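Local coordinates for protein peptidoglycan D,D-transpeptidase PbpA (Mycobacterium tuberculosis, PDB 3UPP) that probably cross-links peptidoglycan strands in the bacterial cell wall as a penicillin-binding transpeptidase, and is probably needed for the regulation of cell length, at residues Gln213-Pro218 and Cys253-Val258; Thr194-Thr199 and Thr306-Lys311; Thr188-Ser193 and Gly397-Gly402. All coordinates share one frame; numbering follows the deposited sequence.

Contact 1 (Gln213-Pro218 and Cys253-Val258). With CEF (CEFOTAXIME, C3' cleaved, open, bound form), chain C.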
loop_
_atom_site.group_PDB
_atom_site.type_symbol
_atom_site.label_atom_id
_atom_site.label_comp_id
_atom_site.label_asym_id
_atom_site.label_seq_id
_atom_site.Cartn_x
_atom_site.Cartn_y
_atom_site.Cartn_z
ATOM N N GLN A 213 -20.890 -12.316 -21.906
ATOM C CA GLN A 213 -22.177 -12.118 -21.238
ATOM C C GLN A 213 -22.284 -12.861 -19.908
ATOM O O GLN A 213 -22.209 -14.093 -19.838
ATOM C CB GLN A 213 -23.358 -12.471 -22.164
ATOM C CG GLN A 213 -23.543 -11.487 -23.310
ATOM C CD GLN A 213 -23.947 -10.085 -22.860
ATOM O OE1 GLN A 213 -23.306 -9.092 -23.229
ATOM N NE2 GLN A 213 -25.011 -9.997 -22.066
ATOM N N LEU A 214 -22.494 -12.085 -18.852
ATOM C CA LEU A 214 -22.532 -12.617 -17.506
ATOM C C LEU A 214 -23.859 -12.297 -16.852
ATOM O O LEU A 214 -24.420 -11.232 -17.093
ATOM C CB LEU A 214 -21.377 -12.023 -16.691
ATOM C CG LEU A 214 -19.970 -12.336 -17.213
ATOM C CD1 LEU A 214 -18.945 -11.401 -16.580
ATOM C CD2 LEU A 214 -19.618 -13.800 -16.977
ATOM N N THR A 215 -24.353 -13.221 -16.030
ATOM C CA THR A 215 -25.602 -13.034 -15.291
ATOM C C THR A 215 -25.741 -11.627 -14.719
ATOM O O THR A 215 -24.765 -11.028 -14.240
ATOM C CB THR A 215 -25.787 -14.069 -14.146
ATOM O OG1 THR A 215 -27.152 -14.064 -13.711
ATOM C CG2 THR A 215 -24.880 -13.764 -12.943
ATOM N N ALA A 216 -26.962 -11.100 -14.809
ATOM C CA ALA A 216 -27.303 -9.820 -14.220
ATOM C C ALA A 216 -28.092 -10.047 -12.937
ATOM O O ALA A 216 -28.365 -9.106 -12.199
ATOM C CB ALA A 216 -28.100 -8.992 -15.200
ATOM N N ALA A 217 -28.422 -11.308 -12.672
ATOM C CA ALA A 217 -29.252 -11.725 -11.545
ATOM C C ALA A 217 -28.805 -11.128 -10.204
ATOM O O ALA A 217 -27.617 -10.991 -9.971
ATOM C CB ALA A 217 -29.288 -13.246 -11.469
ATOM N N PRO A 218 -29.759 -10.764 -9.327
ATOM C CA PRO A 218 -29.390 -10.112 -8.071
ATOM C C PRO A 218 -28.772 -11.092 -7.070
ATOM O O PRO A 218 -28.160 -10.689 -6.081
ATOM C CB PRO A 218 -30.741 -9.601 -7.541
ATOM C CG PRO A 218 -31.721 -10.558 -8.052
ATOM C CD PRO A 218 -31.222 -10.929 -9.443
ATOM N N CYS A 253 -20.641 -5.580 -10.366
ATOM C CA CYS A 253 -21.739 -6.503 -10.093
ATOM C C CYS A 253 -21.212 -7.842 -9.600
ATOM O O CYS A 253 -20.559 -8.556 -10.342
ATOM C CB CYS A 253 -22.592 -6.716 -11.361
ATOM S SG CYS A 253 -23.518 -5.239 -11.892
ATOM N N ASN A 254 -21.538 -8.187 -8.360
ATOM C CA ASN A 254 -21.030 -9.392 -7.720
ATOM C C ASN A 254 -21.281 -10.698 -8.455
ATOM O O ASN A 254 -20.340 -11.429 -8.735
ATOM C CB ASN A 254 -21.570 -9.509 -6.299
ATOM C CG ASN A 254 -21.002 -8.462 -5.374
ATOM O OD1 ASN A 254 -19.964 -7.835 -5.655
ATOM N ND2 ASN A 254 -21.670 -8.273 -4.245
ATOM N N THR A 255 -22.546 -10.989 -8.743
ATOM C CA THR A 255 -22.951 -12.280 -9.301
ATOM C C THR A 255 -22.279 -12.552 -10.651
ATOM O O THR A 255 -21.909 -13.690 -10.946
ATOM C CB THR A 255 -24.496 -12.391 -9.423
ATOM O OG1 THR A 255 -24.983 -11.413 -10.358
ATOM C CG2 THR A 255 -25.165 -12.174 -8.059
ATOM N N ALA A 256 -22.105 -11.496 -11.444
ATOM C CA ALA A 256 -21.382 -11.557 -12.707
ATOM C C ALA A 256 -19.967 -12.117 -12.541
ATOM O O ALA A 256 -19.492 -12.869 -13.391
ATOM C CB ALA A 256 -21.332 -10.171 -13.356
ATOM N N PHE A 257 -19.305 -11.760 -11.437
ATOM C CA PHE A 257 -17.924 -12.175 -11.200
ATOM C C PHE A 257 -17.795 -13.482 -10.464
ATOM O O PHE A 257 -16.824 -14.215 -10.680
ATOM C CB PHE A 257 -17.110 -11.058 -10.577
ATOM C CG PHE A 257 -16.687 -10.030 -11.578
ATOM C CD1 PHE A 257 -15.478 -10.166 -12.258
ATOM C CD2 PHE A 257 -17.516 -8.957 -11.882
ATOM C CE1 PHE A 257 -15.083 -9.223 -13.203
ATOM C CE2 PHE A 257 -17.129 -8.003 -12.830
ATOM C CZ PHE A 257 -15.915 -8.136 -13.496
ATOM N N VAL A 258 -18.798 -13.805 -9.650
ATOM C CA VAL A 258 -18.908 -15.145 -9.081
ATOM C C VAL A 258 -18.964 -16.148 -10.223
ATOM O O VAL A 258 -18.178 -17.091 -10.267
ATOM C CB VAL A 258 -20.149 -15.297 -8.206
ATOM C CG1 VAL A 258 -20.314 -16.739 -7.759
ATOM C CG2 VAL A 258 -20.073 -14.355 -7.012
HETATM S S1 CEF C . -20.903 -3.921 -4.609
HETATM C C1 CEF C . -20.937 -2.541 -5.796
HETATM C C2 CEF C . -19.963 -1.585 -5.509
HETATM C C3 CEF C . -20.290 -0.266 -5.825
HETATM C C4 CEF C . -18.697 -1.895 -4.956
HETATM C C5 CEF C . -17.612 -1.017 -5.073
HETATM O O1 CEF C . -17.190 -0.622 -6.237
HETATM O O2 CEF C . -17.061 -0.504 -4.013
HETATM N N1 CEF C . -18.308 -3.125 -4.623
HETATM C C6 CEF C . -19.138 -4.307 -4.822
HETATM C C7 CEF C . -18.646 -5.459 -3.958
HETATM C C8 CEF C . -17.162 -5.715 -4.214
HETATM O O3 CEF C . -16.455 -6.190 -3.320
HETATM N N2 CEF C . -18.864 -5.290 -2.512
HETATM C C9 CEF C . -19.779 -6.045 -1.884
HETATM O O4 CEF C . -20.495 -6.864 -2.454
HETATM C C10 CEF C . -19.885 -5.832 -0.370
HETATM N N3 CEF C . -19.507 -6.813 0.483
HETATM O O5 CEF C . -18.969 -8.235 -0.121
HETATM C C11 CEF C . -17.713 -8.131 -0.831
HETATM C C12 CEF C . -20.336 -4.674 0.096
HETATM C C13 CEF C . -20.613 -4.492 1.392
HETATM S S2 CEF C . -21.141 -2.925 1.507
HETATM C C14 CEF C . -21.007 -2.553 -0.046
HETATM N N4 CEF C . -21.309 -1.371 -0.574
HETATM N N5 CEF C . -20.552 -3.612 -0.715
#
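An ST turn formed by Thr-215 at the end of strand 213-215 meets Thr-255 in the first turn of helix 254-264, whose start probably carries the SxN motif of the transpeptidase site (Ser-252 to Asn-254). The turn is closed by Ala-217 N, which donates to Thr-215 OG1 at 3.2 Å. Thr-255 OG1 then donates to Ala-217 O at 2.7 Å, lying in the carbonyl plane with a C=O...O angle of 155°. A chi1 of 64° aims this hydroxyl at the loop and leaves Thr-255 CG2 3.3 Å from the same Ala-217 O. The two threonine side chains cross at about a right angle, with Thr-215 CG2 3.5 Å from Thr-255 OG1. Leu-214 adds an apolar contact, its CB 3.8 Å from Ala-256 CB. On the ligand side, Asn-254 ND2 gives cefotaxime O4 a nearly straight bond of 2.6 Å and also donates to Glu-230 O, while OD1 accepts from Lys-196; together these bonds fix the amide's rotation. Cys-253 forms a disulfide with Cys-237. The one hydrogen bond between the segments thus comes from the residue directly following the antibiotic-binding asparagine, and Thr-215 N to Gln-259 OE1 is a second tie to this helix.

Contact 2 (Thr194-Thr199 and Thr306-Lys311). With CEF (CEFOTAXIME, C3' cleaved, open, bound form), chain C.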
loop_
_atom_site.group_PDB
_atom_site.type_symbol
_atom_site.label_atom_id
_atom_site.label_comp_id
_atom_site.label_asym_id
_atom_site.label_seq_id
_atom_site.Cartn_x
_atom_site.Cartn_y
_atom_site.Cartn_z
ATOM N N THR A 194 -12.005 -4.924 -5.543
ATOM C CA THR A 194 -10.746 -4.632 -6.258
ATOM C C THR A 194 -10.142 -5.896 -6.882
ATOM O O THR A 194 -9.438 -5.816 -7.893
ATOM C CB THR A 194 -9.680 -3.907 -5.368
ATOM O OG1 THR A 194 -9.398 -4.691 -4.204
ATOM C CG2 THR A 194 -10.176 -2.521 -4.942
ATOM N N PHE A 195 -10.440 -7.060 -6.301
ATOM C CA PHE A 195 -9.898 -8.341 -6.802
ATOM C C PHE A 195 -10.552 -8.777 -8.126
ATOM O O PHE A 195 -10.007 -9.615 -8.857
ATOM C CB PHE A 195 -10.041 -9.435 -5.746
ATOM C CG PHE A 195 -9.082 -10.575 -5.919
ATOM C CD1 PHE A 195 -7.727 -10.398 -5.696
ATOM C CD2 PHE A 195 -9.538 -11.835 -6.315
ATOM C CE1 PHE A 195 -6.832 -11.456 -5.857
ATOM C CE2 PHE A 195 -8.647 -12.904 -6.490
ATOM C CZ PHE A 195 -7.290 -12.708 -6.251
ATOM N N LYS A 196 -11.716 -8.194 -8.432
ATOM C CA LYS A 196 -12.329 -8.359 -9.744
ATOM C C LYS A 196 -11.337 -7.993 -10.860
ATOM O O LYS A 196 -11.486 -8.434 -11.991
ATOM C CB LYS A 196 -13.608 -7.539 -9.844
ATOM C CG LYS A 196 -14.702 -7.983 -8.878
ATOM C CD LYS A 196 -15.849 -7.005 -8.913
ATOM C CE LYS A 196 -17.085 -7.569 -8.230
ATOM N NZ LYS A 196 -18.044 -6.463 -7.898
ATOM N N VAL A 197 -10.303 -7.221 -10.531
ATOM C CA VAL A 197 -9.247 -6.933 -11.500
ATOM C C VAL A 197 -8.462 -8.220 -11.838
ATOM O O VAL A 197 -8.090 -8.443 -12.989
ATOM C CB VAL A 197 -8.299 -5.801 -11.014
ATOM C CG1 VAL A 197 -7.062 -5.705 -11.899
ATOM C CG2 VAL A 197 -9.025 -4.467 -10.976
ATOM N N ILE A 198 -8.257 -9.072 -10.837
ATOM C CA ILE A 198 -7.511 -10.323 -11.013
ATOM C C ILE A 198 -8.372 -11.345 -11.740
ATOM O O ILE A 198 -7.909 -11.994 -12.685
ATOM C CB ILE A 198 -6.998 -10.888 -9.653
ATOM C CG1 ILE A 198 -6.110 -9.856 -8.936
ATOM C CG2 ILE A 198 -6.291 -12.230 -9.830
ATOM C CD1 ILE A 198 -4.805 -9.569 -9.643
ATOM N N THR A 199 -9.623 -11.470 -11.299
ATOM C CA THR A 199 -10.598 -12.361 -11.908
ATOM C C THR A 199 -10.778 -12.034 -13.392
ATOM O O THR A 199 -10.861 -12.935 -14.222
ATOM C CB THR A 199 -11.953 -12.275 -11.171
ATOM O OG1 THR A 199 -11.747 -12.512 -9.773
ATOM C CG2 THR A 199 -12.951 -13.298 -11.712
ATOM N N THR A 306 -14.016 -16.218 -3.713
ATOM C CA THR A 306 -12.685 -15.739 -4.067
ATOM C C THR A 306 -12.741 -14.746 -5.222
ATOM O O THR A 306 -12.044 -13.727 -5.190
ATOM C CB THR A 306 -11.763 -16.911 -4.412
ATOM O OG1 THR A 306 -11.731 -17.831 -3.314
ATOM C CG2 THR A 306 -10.357 -16.445 -4.721
ATOM N N SER A 307 -13.579 -15.030 -6.234
ATOM C CA SER A 307 -13.659 -14.191 -7.457
ATOM C C SER A 307 -14.041 -12.731 -7.178
ATOM O O SER A 307 -13.679 -11.825 -7.940
ATOM C CB SER A 307 -14.632 -14.792 -8.469
ATOM O OG SER A 307 -14.452 -16.193 -8.586
ATOM N N ILE A 308 -14.771 -12.521 -6.078
ATOM C CA ILE A 308 -15.184 -11.183 -5.649
ATOM C C ILE A 308 -14.336 -10.654 -4.454
ATOM O O ILE A 308 -14.700 -9.677 -3.800
ATOM C CB ILE A 308 -16.728 -11.106 -5.378
ATOM C CG1 ILE A 308 -17.133 -12.006 -4.200
ATOM C CG2 ILE A 308 -17.519 -11.493 -6.620
ATOM C CD1 ILE A 308 -18.554 -11.765 -3.692
ATOM N N GLY A 309 -13.200 -11.298 -4.194
ATOM C CA GLY A 309 -12.228 -10.808 -3.220
ATOM C C GLY A 309 -12.515 -11.111 -1.764
ATOM O O GLY A 309 -12.122 -10.349 -0.883
ATOM N N GLN A 310 -13.211 -12.212 -1.504
ATOM C CA GLN A 310 -13.520 -12.600 -0.137
ATOM C C GLN A 310 -12.903 -13.964 0.189
ATOM O O GLN A 310 -11.766 -14.244 -0.211
ATOM C CB GLN A 310 -15.034 -12.584 0.133
ATOM C CG GLN A 310 -15.708 -11.206 0.014
ATOM C CD GLN A 310 -15.198 -10.162 1.025
ATOM O OE1 GLN A 310 -15.200 -8.962 0.735
ATOM N NE2 GLN A 310 -14.756 -10.617 2.205
ATOM N N LYS A 311 -13.643 -14.802 0.918
ATOM C CA LYS A 311 -13.101 -16.053 1.418
ATOM C C LYS A 311 -11.703 -15.774 2.005
ATOM O O LYS A 311 -11.570 -14.915 2.865
ATOM C CB LYS A 311 -13.102 -17.130 0.310
ATOM C CG LYS A 311 -12.778 -18.545 0.777
ATOM C CD LYS A 311 -13.708 -19.038 1.881
ATOM C CE LYS A 311 -13.299 -20.431 2.305
ATOM N NZ LYS A 311 -14.054 -20.937 3.473
HETATM S S1 CEF C . -20.903 -3.921 -4.609
HETATM C C1 CEF C . -20.937 -2.541 -5.796
HETATM C C2 CEF C . -19.963 -1.585 -5.509
HETATM C C3 CEF C . -20.290 -0.266 -5.825
HETATM C C4 CEF C . -18.697 -1.895 -4.956
HETATM C C5 CEF C . -17.612 -1.017 -5.073
HETATM O O1 CEF C . -17.190 -0.622 -6.237
HETATM O O2 CEF C . -17.061 -0.504 -4.013
HETATM N N1 CEF C . -18.308 -3.125 -4.623
HETATM C C6 CEF C . -19.138 -4.307 -4.822
HETATM C C7 CEF C . -18.646 -5.459 -3.958
HETATM C C8 CEF C . -17.162 -5.715 -4.214
HETATM O O3 CEF C . -16.455 -6.190 -3.320
HETATM N N2 CEF C . -18.864 -5.290 -2.512
HETATM C C9 CEF C . -19.779 -6.045 -1.884
HETATM O O4 CEF C . -20.495 -6.864 -2.454
HETATM C C10 CEF C . -19.885 -5.832 -0.370
HETATM N N3 CEF C . -19.507 -6.813 0.483
HETATM O O5 CEF C . -18.969 -8.235 -0.121
HETATM C C11 CEF C . -17.713 -8.131 -0.831
HETATM C C12 CEF C . -20.336 -4.674 0.096
HETATM C C13 CEF C . -20.613 -4.492 1.392
HETATM S S2 CEF C . -21.141 -2.925 1.507
HETATM C C14 CEF C . -21.007 -2.553 -0.046
HETATM N N4 CEF C . -21.309 -1.371 -0.574
HETATM N N5 CEF C . -20.552 -3.612 -0.715
#
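Thr-306, on the last turn of helix 300-307, meets Phe-195 with its carbonyl oxygen: Thr-306 O lies 3.3 Å from Phe-195 CD2, approaching the ring obliquely. The methyl CG2 of Thr-306 is the more distant neighbour, 4.3 Å from Phe-195 CE2. Phe-195 reaches this helix end because its CG stands anti to the backbone N (chi1 -157°), and Ile-198 CB sits 3.8 Å above the centre of one ring face.

Ser-307 contributes mainly through its backbone. Thr-199 OG1 donates to Ser-307 O at 2.8 Å, in the carbonyl plane and on a lone pair, as the C=O...O angle of 116° indicates. The same oxygen lies near the plane of the Phe-195 ring, at its edge. Ser-307 OG turns back to Leu-303 O of its own helix.

Ile-308 places CG2 4.3 Å from Lys-196 CE, alongside the extended lysine chain. That chain carries NZ to the active-site group, where it is hydrogen-bonded to Ser-252, Ser-193 and Asn-254.

Gly-309, with positive phi, is the C-prime residue of a Schellman motif: its N bonds to Thr-306 O and Gln-310 N to Met-305 O. Its CA packs 3.6 Å from Phe-195 CB, a close approach for which the residue has no side chain in the way.

Gln-310, beyond the helix end, puts OE1 3.1 Å from C11 of cefotaxime, while NE2 donates to Glu-400 O.

The chemistry implies that the capped end of helix 300-307 presents backbone carbonyls to segment 194-199: Thr-306 O to the Phe-195 ring, Ser-307 O to the Thr-199 hydroxyl. The aliphatic part of Lys-196, the lysine of the probable SxxK motif, runs past Ile-308 and Phe-257 before its amino group reaches polar partners.

Contact 3 (Thr188-Ser193 and Gly397-Gly402). With CEF (CEFOTAXIME, C3' cleaved, open, bound form), chain C.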
loop_
_atom_site.group_PDB
_atom_site.type_symbol
_atom_site.label_atom_id
_atom_site.label_comp_id
_atom_site.label_asym_id
_atom_site.label_seq_id
_atom_site.Cartn_x
_atom_site.Cartn_y
_atom_site.Cartn_z
ATOM N N THR A 188 -2.638 -7.612 6.275
ATOM C CA THR A 188 -3.329 -8.072 5.066
ATOM C C THR A 188 -4.830 -7.984 5.304
ATOM O O THR A 188 -5.300 -8.218 6.425
ATOM C CB THR A 188 -2.973 -9.525 4.681
ATOM O OG1 THR A 188 -3.471 -10.421 5.675
ATOM C CG2 THR A 188 -1.470 -9.723 4.499
ATOM N N TYR A 189 -5.568 -7.645 4.250
ATOM C CA TYR A 189 -7.016 -7.382 4.333
ATOM C C TYR A 189 -7.722 -8.013 3.140
ATOM O O TYR A 189 -7.153 -8.043 2.053
ATOM C CB TYR A 189 -7.278 -5.880 4.263
ATOM C CG TYR A 189 -6.576 -5.036 5.304
ATOM C CD1 TYR A 189 -7.182 -4.785 6.544
ATOM C CD2 TYR A 189 -5.331 -4.454 5.038
ATOM C CE1 TYR A 189 -6.566 -3.996 7.490
ATOM C CE2 TYR A 189 -4.702 -3.669 5.975
ATOM C CZ TYR A 189 -5.321 -3.440 7.206
ATOM O OH TYR A 189 -4.705 -2.651 8.156
ATOM N N PRO A 190 -8.969 -8.482 3.313
ATOM C CA PRO A 190 -9.697 -8.893 2.087
ATOM C C PRO A 190 -9.823 -7.710 1.123
ATOM O O PRO A 190 -10.181 -6.612 1.560
ATOM C CB PRO A 190 -11.064 -9.359 2.602
ATOM C CG PRO A 190 -11.175 -8.800 3.977
ATOM C CD PRO A 190 -9.778 -8.670 4.529
ATOM N N PRO A 191 -9.461 -7.911 -0.167
ATOM C CA PRO A 191 -9.490 -6.814 -1.148
ATOM C C PRO A 191 -10.883 -6.495 -1.684
ATOM O O PRO A 191 -11.074 -5.451 -2.304
ATOM C CB PRO A 191 -8.587 -7.329 -2.270
ATOM C CG PRO A 191 -8.771 -8.807 -2.234
ATOM C CD PRO A 191 -8.970 -9.168 -0.768
ATOM N N GLY A 192 -11.844 -7.384 -1.457
ATOM C CA GLY A 192 -13.187 -7.193 -1.978
ATOM C C GLY A 192 -13.192 -7.014 -3.488
ATOM O O GLY A 192 -12.475 -7.708 -4.220
ATOM N N SER A 193 -13.984 -6.058 -3.950
ATOM C CA SER A 193 -14.239 -5.879 -5.378
ATOM C C SER A 193 -13.020 -5.500 -6.181
ATOM O O SER A 193 -13.000 -5.740 -7.385
ATOM C CB SER A 193 -15.358 -4.858 -5.619
ATOM O OG SER A 193 -16.631 -5.454 -5.462
ATOM N N GLY A 397 -13.657 -1.035 -4.103
ATOM C CA GLY A 397 -13.976 -2.261 -3.431
ATOM C C GLY A 397 -14.399 -1.927 -2.021
ATOM O O GLY A 397 -13.902 -0.981 -1.382
ATOM N N THR A 398 -15.361 -2.690 -1.548
ATOM C CA THR A 398 -15.760 -2.616 -0.176
ATOM C C THR A 398 -15.904 -4.044 0.319
ATOM O O THR A 398 -16.730 -4.813 -0.181
ATOM C CB THR A 398 -16.990 -1.651 0.049
ATOM O OG1 THR A 398 -17.743 -2.043 1.204
ATOM C CG2 THR A 398 -17.893 -1.587 -1.170
ATOM N N ALA A 399 -15.053 -4.383 1.285
ATOM C CA ALA A 399 -14.776 -5.753 1.689
ATOM C C ALA A 399 -15.222 -6.090 3.105
ATOM O O ALA A 399 -14.842 -5.414 4.067
ATOM C CB ALA A 399 -13.273 -6.027 1.551
ATOM N N GLU A 400 -16.016 -7.151 3.212
ATOM C CA GLU A 400 -16.415 -7.734 4.489
ATOM C C GLU A 400 -15.234 -8.447 5.145
ATOM O O GLU A 400 -14.315 -8.901 4.459
ATOM C CB GLU A 400 -17.540 -8.747 4.287
ATOM C CG GLU A 400 -18.918 -8.154 4.075
ATOM C CD GLU A 400 -19.992 -9.222 3.838
ATOM O OE1 GLU A 400 -19.672 -10.446 3.867
ATOM O OE2 GLU A 400 -21.159 -8.826 3.619
ATOM N N HIS A 401 -15.276 -8.556 6.474
ATOM C CA HIS A 401 -14.192 -9.155 7.251
ATOM C C HIS A 401 -14.690 -9.568 8.631
ATOM O O HIS A 401 -15.791 -9.191 9.039
ATOM C CB HIS A 401 -13.058 -8.153 7.400
ATOM C CG HIS A 401 -13.476 -6.880 8.061
ATOM N ND1 HIS A 401 -13.416 -6.694 9.427
ATOM C CD2 HIS A 401 -13.989 -5.737 7.547
ATOM C CE1 HIS A 401 -13.852 -5.483 9.721
ATOM N NE2 HIS A 401 -14.202 -4.881 8.599
ATOM N N GLY A 402 -13.873 -10.330 9.351
ATOM C CA GLY A 402 -14.199 -10.721 10.716
ATOM C C GLY A 402 -15.158 -11.890 10.774
ATOM O O GLY A 402 -15.556 -12.426 9.735
HETATM S S1 CEF C . -20.903 -3.921 -4.609
HETATM C C1 CEF C . -20.937 -2.541 -5.796
HETATM C C2 CEF C . -19.963 -1.585 -5.509
HETATM C C3 CEF C . -20.290 -0.266 -5.825
HETATM C C4 CEF C . -18.697 -1.895 -4.956
HETATM C C5 CEF C . -17.612 -1.017 -5.073
HETATM O O1 CEF C . -17.190 -0.622 -6.237
HETATM O O2 CEF C . -17.061 -0.504 -4.013
HETATM N N1 CEF C . -18.308 -3.125 -4.623
HETATM C C6 CEF C . -19.138 -4.307 -4.822
HETATM C C7 CEF C . -18.646 -5.459 -3.958
HETATM C C8 CEF C . -17.162 -5.715 -4.214
HETATM O O3 CEF C . -16.455 -6.190 -3.320
HETATM N N2 CEF C . -18.864 -5.290 -2.512
HETATM C C9 CEF C . -19.779 -6.045 -1.884
HETATM O O4 CEF C . -20.495 -6.864 -2.454
HETATM C C10 CEF C . -19.885 -5.832 -0.370
HETATM N N3 CEF C . -19.507 -6.813 0.483
HETATM O O5 CEF C . -18.969 -8.235 -0.121
HETATM C C11 CEF C . -17.713 -8.131 -0.831
HETATM C C12 CEF C . -20.336 -4.674 0.096
HETATM C C13 CEF C . -20.613 -4.492 1.392
HETATM S S2 CEF C . -21.141 -2.925 1.507
HETATM C C14 CEF C . -21.007 -2.553 -0.046
HETATM N N4 CEF C . -21.309 -1.371 -0.574
HETATM N N5 CEF C . -20.552 -3.612 -0.715
#
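With chi1 at -81°, Ser-193 holds OG anti to its own carbonyl carbon and beside its backbone N, which directs the oxygen to cefotaxime. This is the acyl-enzyme site of the penicillin-binding fold: OG is covalently bonded to C8 of the drug at 1.4 Å, consistent with Ser-193 as the acylated nucleophile, and Lys-196 NZ is hydrogen-bonded to OG. Facing it is strand 393-399, an outer strand of the five-stranded antiparallel sheet, where Gly-397 probably belongs to the K(T/S)G motif. No hydrogen bond links the two segments, yet their backbones come close. Ser-193 CB lies 3.7 Å from Gly-397 CA. Gly-192 CA approaches Ala-399 CA to 4.2 Å, possible because a CB on Gly-192 would run into the Ala-399 methyl. That methyl packs against the backbone before the serine: its CB is 3.1 Å from Pro-190 O and 3.6 Å from Gly-192 N. Further out, Pro-190 CG abuts Glu-400 O at 3.2 Å and the CB of His-401. The strand also meets the ligand directly. Cefotaxime N2 donates to Thr-398 O in a weak bond bent to 133°, and on the same residue the methyl CG2 stands 3.2 Å from carboxylate oxygen O2 of the drug.

From the N terminus, the chain runs through 188-193 straight into 194-199, so the first halves of contacts 3 and 2 are continuous. After helix 196-205 it reaches 213-218, and contact 1 closes the shortest loop, with 34 residues between its segments. Contact 2 closes at 306-311 after 106 intervening residues and encloses contact 1; contact 3 closes last, at 397-402, and encloses both. The loops nest and none cross. They tie the peripheral two-stranded sheet to helix 254-264, the end of helix 300-307 to helix 196-205, and the edge strand 393-399 of the five-stranded sheet to the loop that leads into helix 196-205. All three contacts touch cefotaxime.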